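Local coordinates for protein diaminopimelate decarboxylase (Methanocaldococcus jannaschii, PDB 1TWI) that catalyses the pyridoxal-phosphate-dependent decarboxylation of meso-diaminopimelate to L-lysine, the last step of lysine biosynthesis by the diaminopimelate pathway, at residues L251-Y256 with L295-G300; N4-I9 with S36-K41; E49-W54 with D266-I271. All coordinates share one frame; numbering follows the deposited sequence.

Overall arrangement
Contacts 1 and 2 form one continuous patch. Their centres are 11 Å apart, and Ala299 O of contact 1 probably accepts a hydrogen bond from Ser36 N of contact 2 at 2.7 Å. Contact 3 lies further along helix 37-58, which contact 2 uses at its beginning; its centre is 23 Å from that of contact 2 and 19 Å from that of contact 1. Bound pyridoxal phosphate is about 7 Å from the Ile253 side chain of contact 1 and about 9 Å from the Leu267 side chain of contact 3. In contact 2 the side chain of Asn4 is about 11 Å from that of Arg293 and about 12 Å from that of Arg329, two arginines of the lysine pocket.

Contact 1 of 3, residues L251-Y256 with L295-G300; sequences LGIPYY and LVATAG
Tyr255 OH is hydrogen-bonded to Arg293 NH1, so the phenol is tied to Arg293, just ahead of 295-300, while the hydroxyl oxygen itself lies 4.3 Å from Ala297 CB. The ring has further partners: a cation-pi contact with Arg329 and an edge-to-face one with His337. Over the centre of one ring face, 3.4 Å above the plane, sits Ile253 CD1. Between the two segments, Ile253 does most of the work. Its chi1 of 68° places CG1 between the backbone N and the carbonyl carbon, and from there CG1 reaches Ala297 CB at 3.9 Å. The next torsion, 103°, is far from staggered, consistent with a tip fitted between the Tyr255 ring and Ala297 and Thr298; CD1 meets Thr298 CG2 at 4.1 Å. Thr298 turns that same methyl to Pro254 CD, the two side chains crossing at about a right angle, whereas its OG1 is hydrogen-bonded to Asn43 ND2 and so faces a different neighbour. Pro254 is the centre of an inverse gamma turn, closed by a weak bond from Tyr255 N to Ile253 O. Here a loop following barrel strand 244-246 packs on Ala297 and Thr298, downstream of Arg293, where a short helix begins, close to the cofactor and to Arg293 and Arg329, which line the pocket of the bound lysine, at the mouth of the alpha/beta barrel characteristic of class-II (fold-type III) decarboxylases.

Contact 2 of 3, residues N4-I9 with S36-K41; sequences NDTVEI and SEEQIK
Thr6 OG1 donates a hydrogen bond to Ser36 OG, 3.0 Å away, and that serine oxygen is the polar hub of the contact. As the N-cap of helix 37-58 it also accepts from Gln39 N, with an N-H...O angle of 161°, and it is hydrogen-bonded to Asp17 OD2 as well, so three groups hold it. The serine's chi1 of 169° swings OG away from its own backbone N and back over the first helical turn, where it meets both donors. Nonpolar contact comes from the other branch of Thr6: CG2 rests on the aliphatic Glu38 CG at 3.9 Å and lies 3.8 Å from Gln39 N, beside the capping bond. Among the flat polar groups, Gln39 bends at its second torsion and brings its amide up against the type I turn Asn4-Val7, its side chain crossing that of Asp5 at about a right angle. The Asp5 carboxylate forms a salt bridge with Arg46 further along the helix. This turn leads into strand 7-10, which pairs with 13-16 in a small antiparallel sheet, while Ser36 ends strand 32-36 of the large mixed sheet, beside strand 402-407; the adjacent Glu37 reaches His432 of the second subunit.

Contact 3 of 3, residues E49-W54 with D266-I271; sequences EAFKRW and DLADAI
Phe51 lies with its ring under Ala268, whose methyl stands almost exactly over the middle of one face: CB is 3.4 Å from the ring centroid and only 9° off the normal, a well-centred CH-pi contact. With chi1 at -74°, CG is anti to the carbonyl carbon, and this rotamer lays the ring against Ala268, Phe51 CZ coming within 3.3 Å of Ala268 CA. CZ points almost straight at Leu267 CG, in the ring plane at 3.8 Å, with Ile271 CD1 to one side at 4.2 Å. One face and the far edge of the phenyl are thus both taken up by residues from little more than one turn of the partner helix. Such close packing suits the small alanines opposite each other, Ala50 CB and Ala268 CB being 4.1 Å apart, and is consistent with the axes of 49-54 and 266-271 coming within 8.7 Å. Those segments run nearly parallel, at 19°, as neighbours in the outer layer of an alpha/beta barrel; helix 37-58 leads into strand 62-67 and helix 264-276 into strand 286-289, two adjoining parallel strands of the wall. Phe51 reaches inward to that wall, touching Leu287 and Leu289 and stacking with Phe62. On the outer side Arg53 extends its chain alongside helix 264-276. A water at the edge of its guanidinium plane accepts from NH1 of Arg53 at 3.1 Å and donates to Asp269 OD1 at 2.8 Å, bridging opposite charges that do not meet directly. Glu57 and Asn273 hold the same guanidinium through NE and NH2.

Contact 1 of 3, residues L251-Y256 with L295-G300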
ATOM      1  N   LEU A 251      20.286  -4.679  -7.714  1.00 10.25           N
ATOM      2  CA  LEU A 251      21.033  -5.743  -6.983  1.00 11.70           C
ATOM      3  C   LEU A 251      20.197  -6.253  -5.775  1.00 12.38           C
ATOM      4  O   LEU A 251      19.732  -5.455  -4.958  1.00 12.94           O
ATOM      5  CB  LEU A 251      22.386  -5.236  -6.429  1.00 10.45           C
ATOM      6  CG  LEU A 251      23.269  -6.331  -5.804  1.00 12.01           C
ATOM      7  CD1 LEU A 251      23.674  -7.323  -6.952  1.00 10.54           C
ATOM      8  CD2 LEU A 251      24.605  -5.688  -5.232  1.00 13.96           C
ATOM      9  N   GLY A 252      20.037  -7.573  -5.661  1.00 11.89           N
ATOM     10  CA  GLY A 252      19.245  -8.158  -4.584  1.00 12.63           C
ATOM     11  C   GLY A 252      19.956  -8.154  -3.240  1.00 11.81           C
ATOM     12  O   GLY A 252      21.172  -8.114  -3.211  1.00 11.07           O
ATOM     13  N   ILE A 253      19.210  -8.165  -2.141  1.00 10.18           N
ATOM     14  CA  ILE A 253      19.832  -8.163  -0.834  1.00 12.26           C
ATOM     15  C   ILE A 253      19.497  -9.513  -0.154  1.00 11.56           C
ATOM     16  O   ILE A 253      18.538 -10.200  -0.530  1.00 13.26           O
ATOM     17  CB  ILE A 253      19.351  -6.929   0.033  1.00 11.26           C
ATOM     18  CG1 ILE A 253      17.871  -7.070   0.403  1.00 11.63           C
ATOM     19  CG2 ILE A 253      19.630  -5.625  -0.730  1.00 10.58           C
ATOM     20  CD1 ILE A 253      17.639  -7.538   1.920  1.00  9.00           C
ATOM     21  N   PRO A 254      20.276  -9.908   0.860  1.00 11.73           N
ATOM     22  CA  PRO A 254      19.971 -11.210   1.483  1.00 11.63           C
ATOM     23  C   PRO A 254      18.779 -11.314   2.467  1.00 13.72           C
ATOM     24  O   PRO A 254      18.977 -11.317   3.680  1.00 12.92           O
ATOM     25  CB  PRO A 254      21.337 -11.601   2.114  1.00 11.53           C
ATOM     26  CG  PRO A 254      21.937 -10.235   2.543  1.00 11.07           C
ATOM     27  CD  PRO A 254      21.442  -9.237   1.481  1.00  9.85           C
ATOM     28  N   TYR A 255      17.548 -11.397   1.945  1.00 11.59           N
ATOM     29  CA  TYR A 255      16.420 -11.536   2.826  1.00 12.64           C
ATOM     30  C   TYR A 255      16.528 -12.909   3.514  1.00 13.05           C
ATOM     31  O   TYR A 255      16.255 -13.007   4.697  1.00 12.16           O
ATOM     32  CB  TYR A 255      15.103 -11.461   2.058  1.00 11.64           C
ATOM     33  CG  TYR A 255      14.768 -10.045   1.659  1.00 12.94           C
ATOM     34  CD1 TYR A 255      14.393  -9.076   2.618  1.00 11.70           C
ATOM     35  CD2 TYR A 255      14.871  -9.665   0.324  1.00 10.67           C
ATOM     36  CE1 TYR A 255      14.116  -7.736   2.227  1.00 11.51           C
ATOM     37  CE2 TYR A 255      14.616  -8.322  -0.079  1.00 13.81           C
ATOM     38  CZ  TYR A 255      14.234  -7.378   0.879  1.00 12.84           C
ATOM     39  OH  TYR A 255      13.937  -6.090   0.452  1.00 14.76           O
ATOM     40  N   TYR A 256      16.858 -13.948   2.737  1.00 14.12           N
ATOM     41  CA  TYR A 256      17.095 -15.302   3.241  1.00 17.23           C
ATOM     42  C   TYR A 256      18.552 -15.264   3.719  1.00 16.96           C
ATOM     43  O   TYR A 256      19.391 -14.698   3.045  1.00 16.58           O
ATOM     44  CB  TYR A 256      16.929 -16.334   2.113  1.00 18.30           C
ATOM     45  CG  TYR A 256      15.480 -16.723   1.948  1.00 19.14           C
ATOM     46  CD1 TYR A 256      14.865 -17.563   2.863  1.00 20.28           C
ATOM     47  CD2 TYR A 256      14.717 -16.208   0.893  1.00 19.97           C
ATOM     48  CE1 TYR A 256      13.524 -17.882   2.721  1.00 23.76           C
ATOM     49  CE2 TYR A 256      13.371 -16.524   0.746  1.00 20.46           C
ATOM     50  CZ  TYR A 256      12.794 -17.352   1.648  1.00 20.61           C
ATOM     51  OH  TYR A 256      11.483 -17.687   1.472  1.00 23.08           O
ATOM     52  N   LEU A 295      21.299  -0.287  -0.887  1.00 11.27           N
ATOM     53  CA  LEU A 295      21.950   0.663   0.008  1.00 10.50           C
ATOM     54  C   LEU A 295      21.264   0.725   1.364  1.00  9.88           C
ATOM     55  O   LEU A 295      21.936   0.935   2.372  1.00 11.09           O
ATOM     56  CB  LEU A 295      21.952   2.108  -0.506  1.00 10.45           C
ATOM     57  CG  LEU A 295      22.955   2.307  -1.647  1.00 12.31           C
ATOM     58  CD1 LEU A 295      22.875   3.720  -2.092  1.00 13.35           C
ATOM     59  CD2 LEU A 295      24.384   1.942  -1.165  1.00 14.27           C
ATOM     60  N   VAL A 296      19.940   0.586   1.410  1.00 10.00           N
ATOM     61  CA  VAL A 296      19.284   0.764   2.690  1.00  9.72           C
ATOM     62  C   VAL A 296      18.519  -0.383   3.325  1.00 10.33           C
ATOM     63  O   VAL A 296      18.257  -0.335   4.517  1.00  9.71           O
ATOM     64  CB  VAL A 296      18.333   2.026   2.636  1.00 10.35           C
ATOM     65  CG1 VAL A 296      19.169   3.287   2.262  1.00  7.64           C
ATOM     66  CG2 VAL A 296      17.185   1.829   1.556  1.00  5.52           C
ATOM     67  N   ALA A 297      18.164  -1.411   2.558  1.00 10.49           N
ATOM     68  CA  ALA A 297      17.341  -2.458   3.118  1.00 10.11           C
ATOM     69  C   ALA A 297      17.870  -3.105   4.378  1.00 10.10           C
ATOM     70  O   ALA A 297      17.134  -3.211   5.362  1.00  9.10           O
ATOM     71  CB  ALA A 297      17.078  -3.593   2.035  1.00 10.15           C
ATOM     72  N   THR A 298      19.125  -3.560   4.335  1.00  9.91           N
ATOM     73  CA  THR A 298      19.700  -4.271   5.494  1.00 10.46           C
ATOM     74  C   THR A 298      19.969  -3.358   6.700  1.00 11.53           C
ATOM     75  O   THR A 298      20.342  -3.841   7.755  1.00 12.33           O
ATOM     76  CB  THR A 298      21.056  -4.963   5.113  1.00 10.38           C
ATOM     77  OG1 THR A 298      21.962  -3.993   4.635  1.00 10.17           O
ATOM     78  CG2 THR A 298      20.833  -6.017   4.026  1.00  9.13           C
ATOM     79  N   ALA A 299      19.817  -2.037   6.535  1.00 10.02           N
ATOM     80  CA  ALA A 299      20.043  -1.128   7.651  1.00 11.28           C
ATOM     81  C   ALA A 299      18.764  -0.949   8.511  1.00 10.30           C
ATOM     82  O   ALA A 299      18.833  -0.380   9.615  1.00 10.69           O
ATOM     83  CB  ALA A 299      20.493   0.278   7.121  1.00 10.72           C
ATOM     84  N   GLY A 300      17.636  -1.430   8.016  1.00  9.40           N
ATOM     85  CA  GLY A 300      16.356  -1.230   8.731  1.00 10.35           C
ATOM     86  C   GLY A 300      15.754  -2.414   9.448  1.00 10.63           C
ATOM     87  O   GLY A 300      15.748  -3.533   8.913  1.00 12.37           O
TER

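Contact 2 of 3, residues N4-I9 with S36-K41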
ATOM      1  N   ASN A   4      23.521  -8.231   7.826  1.00 12.91           N
ATOM      2  CA  ASN A   4      23.176  -7.384   9.001  1.00 13.47           C
ATOM      3  C   ASN A   4      24.451  -7.265   9.807  1.00 12.77           C
ATOM      4  O   ASN A   4      24.684  -7.939  10.823  1.00 14.22           O
ATOM      5  CB  ASN A   4      22.041  -8.044   9.753  1.00 12.06           C
ATOM      6  CG  ASN A   4      20.839  -8.305   8.827  1.00 14.68           C
ATOM      7  OD1 ASN A   4      20.138  -7.337   8.382  1.00 14.13           O
ATOM      8  ND2 ASN A   4      20.604  -9.571   8.507  1.00  8.96           N
ATOM      9  N   ASP A   5      25.306  -6.403   9.307  1.00 12.03           N
ATOM     10  CA  ASP A   5      26.649  -6.273   9.877  1.00 13.74           C
ATOM     11  C   ASP A   5      26.815  -5.577  11.203  1.00 14.44           C
ATOM     12  O   ASP A   5      27.897  -5.667  11.834  1.00 13.40           O
ATOM     13  CB  ASP A   5      27.557  -5.595   8.837  1.00 13.53           C
ATOM     14  CG  ASP A   5      27.524  -6.311   7.496  1.00 17.26           C
ATOM     15  OD1 ASP A   5      27.943  -7.512   7.477  1.00 16.27           O
ATOM     16  OD2 ASP A   5      27.073  -5.678   6.489  1.00 14.28           O
ATOM     17  N   THR A   6      25.771  -4.883  11.648  1.00 12.99           N
ATOM     18  CA  THR A   6      25.921  -4.117  12.864  1.00 13.26           C
ATOM     19  C   THR A   6      25.036  -4.537  13.988  1.00 13.43           C
ATOM     20  O   THR A   6      24.909  -3.786  14.980  1.00 14.66           O
ATOM     21  CB  THR A   6      25.671  -2.623  12.579  1.00 12.84           C
ATOM     22  OG1 THR A   6      24.271  -2.432  12.283  1.00 15.90           O
ATOM     23  CG2 THR A   6      26.506  -2.158  11.370  1.00 12.61           C
ATOM     24  N   VAL A   7      24.433  -5.716  13.879  1.00 12.26           N
ATOM     25  CA  VAL A   7      23.556  -6.186  14.939  1.00 12.36           C
ATOM     26  C   VAL A   7      24.173  -7.365  15.619  1.00 14.21           C
ATOM     27  O   VAL A   7      25.052  -8.008  15.058  1.00 14.01           O
ATOM     28  CB  VAL A   7      22.146  -6.593  14.418  1.00 14.30           C
ATOM     29  CG1 VAL A   7      21.529  -5.408  13.609  1.00 10.63           C
ATOM     30  CG2 VAL A   7      22.228  -7.861  13.554  1.00 14.52           C
ATOM     31  N   GLU A   8      23.757  -7.642  16.845  1.00 14.15           N
ATOM     32  CA  GLU A   8      24.332  -8.802  17.544  1.00 17.93           C
ATOM     33  C   GLU A   8      23.425  -9.219  18.687  1.00 18.13           C
ATOM     34  O   GLU A   8      22.482  -8.517  19.048  1.00 16.62           O
ATOM     35  CB  GLU A   8      25.709  -8.451  18.130  1.00 17.61           C
ATOM     36  CG  GLU A   8      25.644  -7.410  19.221  1.00 22.50           C
ATOM     37  CD  GLU A   8      27.019  -6.755  19.537  1.00 27.53           C
ATOM     38  OE1 GLU A   8      27.959  -7.469  20.010  1.00 26.63           O
ATOM     39  OE2 GLU A   8      27.150  -5.523  19.326  1.00 28.45           O
ATOM     40  N   ILE A   9      23.734 -10.371  19.262  1.00 19.04           N
ATOM     41  CA  ILE A   9      22.999 -10.845  20.419  1.00 22.56           C
ATOM     42  C   ILE A   9      24.086 -10.701  21.478  1.00 24.58           C
ATOM     43  O   ILE A   9      25.214 -11.184  21.283  1.00 25.73           O
ATOM     44  CB  ILE A   9      22.583 -12.349  20.323  1.00 21.54           C
ATOM     45  CG1 ILE A   9      21.513 -12.567  19.249  1.00 22.43           C
ATOM     46  CG2 ILE A   9      22.039 -12.829  21.676  1.00 23.03           C
ATOM     47  CD1 ILE A   9      20.271 -11.758  19.417  1.00 24.06           C
ATOM     48  N   SER A  36      20.002   1.715  10.951  1.00  8.93           N
ATOM     49  CA  SER A  36      21.424   1.745  11.400  1.00  9.88           C
ATOM     50  C   SER A  36      22.239   2.652  10.471  1.00 11.96           C
ATOM     51  O   SER A  36      22.414   2.369   9.258  1.00 11.15           O
ATOM     52  CB  SER A  36      22.044   0.325  11.367  1.00  9.43           C
ATOM     53  OG  SER A  36      23.458   0.409  11.551  1.00 11.01           O
ATOM     54  N   GLU A  37      22.745   3.750  11.028  1.00 11.36           N
ATOM     55  CA  GLU A  37      23.532   4.667  10.230  1.00 10.70           C
ATOM     56  C   GLU A  37      24.800   3.975   9.753  1.00 11.42           C
ATOM     57  O   GLU A  37      25.196   4.130   8.603  1.00 11.49           O
ATOM     58  CB  GLU A  37      23.910   5.898  11.064  1.00 12.13           C
ATOM     59  CG  GLU A  37      24.856   6.865  10.333  1.00 14.15           C
ATOM     60  CD  GLU A  37      25.098   8.087  11.201  1.00 18.15           C
ATOM     61  OE1 GLU A  37      24.394   9.091  11.032  1.00 19.12           O
ATOM     62  OE2 GLU A  37      25.951   8.038  12.097  1.00 20.40           O
ATOM     63  N   GLU A  38      25.457   3.213  10.627  1.00 10.76           N
ATOM     64  CA  GLU A  38      26.691   2.529  10.189  1.00 12.54           C
ATOM     65  C   GLU A  38      26.392   1.477   9.092  1.00 11.45           C
ATOM     66  O   GLU A  38      27.186   1.290   8.177  1.00 12.09           O
ATOM     67  CB  GLU A  38      27.373   1.859  11.411  1.00 14.70           C
ATOM     68  CG  GLU A  38      28.663   1.063  11.126  1.00 19.35           C
ATOM     69  CD  GLU A  38      29.845   1.900  10.600  1.00 23.68           C
ATOM     70  OE1 GLU A  38      29.880   3.148  10.772  1.00 23.02           O
ATOM     71  OE2 GLU A  38      30.763   1.271  10.018  1.00 26.89           O
ATOM     72  N   GLN A  39      25.286   0.748   9.190  1.00 10.93           N
ATOM     73  CA  GLN A  39      25.019  -0.216   8.128  1.00 10.62           C
ATOM     74  C   GLN A  39      24.871   0.514   6.743  1.00 11.73           C
ATOM     75  O   GLN A  39      25.288  -0.016   5.694  1.00 11.81           O
ATOM     76  CB  GLN A  39      23.719  -1.007   8.414  1.00 10.78           C
ATOM     77  CG  GLN A  39      23.469  -2.087   7.366  1.00  8.93           C
ATOM     78  CD  GLN A  39      24.578  -3.148   7.412  1.00  8.80           C
ATOM     79  OE1 GLN A  39      25.413  -3.276   6.482  1.00 13.40           O
ATOM     80  NE2 GLN A  39      24.626  -3.871   8.511  1.00  7.25           N
ATOM     81  N   ILE A  40      24.226   1.692   6.725  1.00  9.45           N
ATOM     82  CA  ILE A  40      24.097   2.431   5.468  1.00 10.10           C
ATOM     83  C   ILE A  40      25.495   2.832   4.978  1.00 11.70           C
ATOM     84  O   ILE A  40      25.797   2.732   3.761  1.00 10.59           O
ATOM     85  CB  ILE A  40      23.198   3.710   5.614  1.00 10.93           C
ATOM     86  CG1 ILE A  40      21.756   3.292   5.938  1.00  8.58           C
ATOM     87  CG2 ILE A  40      23.211   4.532   4.290  1.00  9.71           C
ATOM     88  CD1 ILE A  40      20.801   4.440   6.279  1.00  8.76           C
ATOM     89  N   LYS A  41      26.360   3.288   5.887  1.00 10.76           N
ATOM     90  CA  LYS A  41      27.723   3.659   5.455  1.00 13.45           C
ATOM     91  C   LYS A  41      28.444   2.442   4.917  1.00 11.50           C
ATOM     92  O   LYS A  41      29.174   2.534   3.909  1.00 11.81           O
ATOM     93  CB  LYS A  41      28.568   4.230   6.614  1.00 14.97           C
ATOM     94  CG  LYS A  41      28.004   5.559   7.212  1.00 19.29           C
ATOM     95  CD  LYS A  41      29.019   6.073   8.281  1.00 23.91           C
ATOM     96  CE  LYS A  41      28.349   6.977   9.257  1.00 27.63           C
ATOM     97  NZ  LYS A  41      27.810   8.184   8.574  1.00 30.50           N
TER

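Contact 3 of 3, residues E49-W54 with D266-I271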
ATOM      1  N   GLU A  49      34.002   1.006  -2.962  1.00 16.90           N
ATOM      2  CA  GLU A  49      35.196   0.189  -3.023  1.00 19.03           C
ATOM      3  C   GLU A  49      35.169  -0.746  -4.247  1.00 19.13           C
ATOM      4  O   GLU A  49      36.173  -0.921  -4.960  1.00 17.88           O
ATOM      5  CB  GLU A  49      35.328  -0.619  -1.742  1.00 20.79           C
ATOM      6  CG  GLU A  49      36.548  -1.473  -1.746  1.00 26.93           C
ATOM      7  CD  GLU A  49      37.836  -0.699  -1.461  1.00 30.43           C
ATOM      8  OE1 GLU A  49      38.895  -1.348  -1.560  1.00 31.27           O
ATOM      9  OE2 GLU A  49      37.787   0.533  -1.136  1.00 34.23           O
ATOM     10  N   ALA A  50      33.997  -1.306  -4.511  1.00 17.46           N
ATOM     11  CA  ALA A  50      33.871  -2.205  -5.623  1.00 17.98           C
ATOM     12  C   ALA A  50      33.999  -1.495  -6.972  1.00 17.87           C
ATOM     13  O   ALA A  50      34.583  -2.053  -7.910  1.00 16.61           O
ATOM     14  CB  ALA A  50      32.554  -2.942  -5.546  1.00 17.13           C
ATOM     15  N   PHE A  51      33.478  -0.278  -7.089  1.00 16.10           N
ATOM     16  CA  PHE A  51      33.508   0.384  -8.386  1.00 17.14           C
ATOM     17  C   PHE A  51      34.578   1.470  -8.594  1.00 18.99           C
ATOM     18  O   PHE A  51      34.645   2.030  -9.651  1.00 18.35           O
ATOM     19  CB  PHE A  51      32.108   0.960  -8.735  1.00 15.37           C
ATOM     20  CG  PHE A  51      31.097  -0.091  -9.146  1.00 13.43           C
ATOM     21  CD1 PHE A  51      30.904  -0.396 -10.484  1.00 11.92           C
ATOM     22  CD2 PHE A  51      30.364  -0.788  -8.185  1.00 11.39           C
ATOM     23  CE1 PHE A  51      29.994  -1.388 -10.866  1.00 12.42           C
ATOM     24  CE2 PHE A  51      29.435  -1.799  -8.550  1.00 12.07           C
ATOM     25  CZ  PHE A  51      29.246  -2.107  -9.900  1.00  8.71           C
ATOM     26  N   LYS A  52      35.457   1.744  -7.628  1.00 20.33           N
ATOM     27  CA  LYS A  52      36.445   2.805  -7.856  1.00 19.26           C
ATOM     28  C   LYS A  52      37.388   2.450  -9.005  1.00 18.23           C
ATOM     29  O   LYS A  52      38.032   3.307  -9.588  1.00 16.58           O
ATOM     30  CB  LYS A  52      37.256   3.071  -6.578  1.00 23.23           C
ATOM     31  CG  LYS A  52      38.060   1.880  -6.119  1.00 26.48           C
ATOM     32  CD  LYS A  52      38.883   2.304  -4.908  1.00 30.95           C
ATOM     33  CE  LYS A  52      39.419   1.136  -4.116  1.00 33.36           C
ATOM     34  NZ  LYS A  52      39.807   1.657  -2.732  1.00 34.38           N
ATOM     35  N   ARG A  53      37.492   1.175  -9.299  1.00 17.25           N
ATOM     36  CA  ARG A  53      38.288   0.753 -10.418  1.00 17.97           C
ATOM     37  C   ARG A  53      37.842   1.495 -11.721  1.00 17.34           C
ATOM     38  O   ARG A  53      38.656   1.779 -12.613  1.00 17.56           O
ATOM     39  CB  ARG A  53      38.103  -0.758 -10.602  1.00 20.19           C
ATOM     40  CG  ARG A  53      38.734  -1.297 -11.833  1.00 21.04           C
ATOM     41  CD  ARG A  53      38.571  -2.798 -11.939  1.00 24.85           C
ATOM     42  NE  ARG A  53      39.061  -3.262 -13.238  1.00 24.97           N
ATOM     43  CZ  ARG A  53      38.582  -4.338 -13.841  1.00 27.10           C
ATOM     44  NH1 ARG A  53      37.622  -5.041 -13.252  1.00 28.41           N
ATOM     45  NH2 ARG A  53      39.023  -4.686 -15.034  1.00 26.43           N
ATOM     46  N   TRP A  54      36.545   1.764 -11.865  1.00 15.92           N
ATOM     47  CA  TRP A  54      36.079   2.456 -13.082  1.00 15.99           C
ATOM     48  C   TRP A  54      36.827   3.774 -13.275  1.00 17.43           C
ATOM     49  O   TRP A  54      37.403   4.038 -14.343  1.00 18.21           O
ATOM     50  CB  TRP A  54      34.560   2.762 -13.026  1.00 14.11           C
ATOM     51  CG  TRP A  54      34.107   3.316 -14.339  1.00 13.00           C
ATOM     52  CD1 TRP A  54      33.643   4.596 -14.617  1.00 14.45           C
ATOM     53  CD2 TRP A  54      34.056   2.600 -15.557  1.00 13.66           C
ATOM     54  NE1 TRP A  54      33.295   4.687 -15.965  1.00 13.59           N
ATOM     55  CE2 TRP A  54      33.544   3.466 -16.546  1.00 12.76           C
ATOM     56  CE3 TRP A  54      34.397   1.275 -15.918  1.00 14.24           C
ATOM     57  CZ2 TRP A  54      33.364   3.056 -17.875  1.00 14.71           C
ATOM     58  CZ3 TRP A  54      34.219   0.877 -17.233  1.00 12.45           C
ATOM     59  CH2 TRP A  54      33.708   1.754 -18.194  1.00 14.26           C
ATOM     60  N   ASP A 266      30.973  -8.454  -6.928  1.00 13.59           N
ATOM     61  CA  ASP A 266      30.591  -9.342  -8.041  1.00 14.80           C
ATOM     62  C   ASP A 266      29.945  -8.514  -9.182  1.00 15.46           C
ATOM     63  O   ASP A 266      30.218  -8.735 -10.386  1.00 13.91           O
ATOM     64  CB  ASP A 266      29.590 -10.413  -7.609  1.00 15.01           C
ATOM     65  CG  ASP A 266      30.182 -11.394  -6.614  1.00 19.54           C
ATOM     66  OD1 ASP A 266      31.332 -11.820  -6.864  1.00 19.14           O
ATOM     67  OD2 ASP A 266      29.506 -11.719  -5.609  1.00 17.44           O
ATOM     68  N   LEU A 267      29.099  -7.566  -8.796  1.00 14.12           N
ATOM     69  CA  LEU A 267      28.452  -6.710  -9.774  1.00 12.70           C
ATOM     70  C   LEU A 267      29.473  -5.881 -10.579  1.00 12.97           C
ATOM     71  O   LEU A 267      29.378  -5.780 -11.793  1.00 13.48           O
ATOM     72  CB  LEU A 267      27.475  -5.762  -9.071  1.00 11.04           C
ATOM     73  CG  LEU A 267      26.648  -4.899 -10.048  1.00  9.31           C
ATOM     74  CD1 LEU A 267      25.642  -5.809 -10.842  1.00  9.46           C
ATOM     75  CD2 LEU A 267      25.841  -3.850  -9.170  1.00  9.74           C
ATOM     76  N   ALA A 268      30.463  -5.305  -9.902  1.00 13.60           N
ATOM     77  CA  ALA A 268      31.467  -4.491 -10.564  1.00 14.15           C
ATOM     78  C   ALA A 268      32.374  -5.328 -11.451  1.00 15.10           C
ATOM     79  O   ALA A 268      32.707  -4.910 -12.548  1.00 13.89           O
ATOM     80  CB  ALA A 268      32.307  -3.755  -9.545  1.00 13.71           C
ATOM     81  N   ASP A 269      32.762  -6.520 -10.994  1.00 15.71           N
ATOM     82  CA  ASP A 269      33.618  -7.333 -11.845  1.00 18.06           C
ATOM     83  C   ASP A 269      32.863  -7.553 -13.154  1.00 18.97           C
ATOM     84  O   ASP A 269      33.425  -7.413 -14.265  1.00 19.39           O
ATOM     85  CB  ASP A 269      33.916  -8.696 -11.219  1.00 19.90           C
ATOM     86  CG  ASP A 269      34.859  -8.597 -10.044  1.00 22.90           C
ATOM     87  OD1 ASP A 269      35.612  -7.597 -10.013  1.00 22.56           O
ATOM     88  OD2 ASP A 269      34.849  -9.516  -9.161  1.00 25.70           O
ATOM     89  N   ALA A 270      31.596  -7.895 -13.019  1.00 17.09           N
ATOM     90  CA  ALA A 270      30.756  -8.154 -14.177  1.00 18.01           C
ATOM     91  C   ALA A 270      30.527  -6.946 -15.108  1.00 17.23           C
ATOM     92  O   ALA A 270      30.709  -7.013 -16.360  1.00 17.12           O
ATOM     93  CB  ALA A 270      29.407  -8.739 -13.696  1.00 17.98           C
ATOM     94  N   ILE A 271      30.115  -5.828 -14.522  1.00 14.33           N
ATOM     95  CA  ILE A 271      29.879  -4.634 -15.333  1.00 13.68           C
ATOM     96  C   ILE A 271      31.148  -4.070 -15.971  1.00 13.50           C
ATOM     97  O   ILE A 271      31.199  -3.807 -17.180  1.00 13.66           O
ATOM     98  CB  ILE A 271      29.180  -3.498 -14.486  1.00 11.77           C
ATOM     99  CG1 ILE A 271      27.738  -3.928 -14.166  1.00 11.88           C
ATOM    100  CG2 ILE A 271      29.197  -2.167 -15.276  1.00 10.59           C
ATOM    101  CD1 ILE A 271      26.971  -2.963 -13.276  1.00  9.23           C
TER
HETATM  102  O   HOH W   1      36.215  -4.912 -10.456  1.00 34.13           O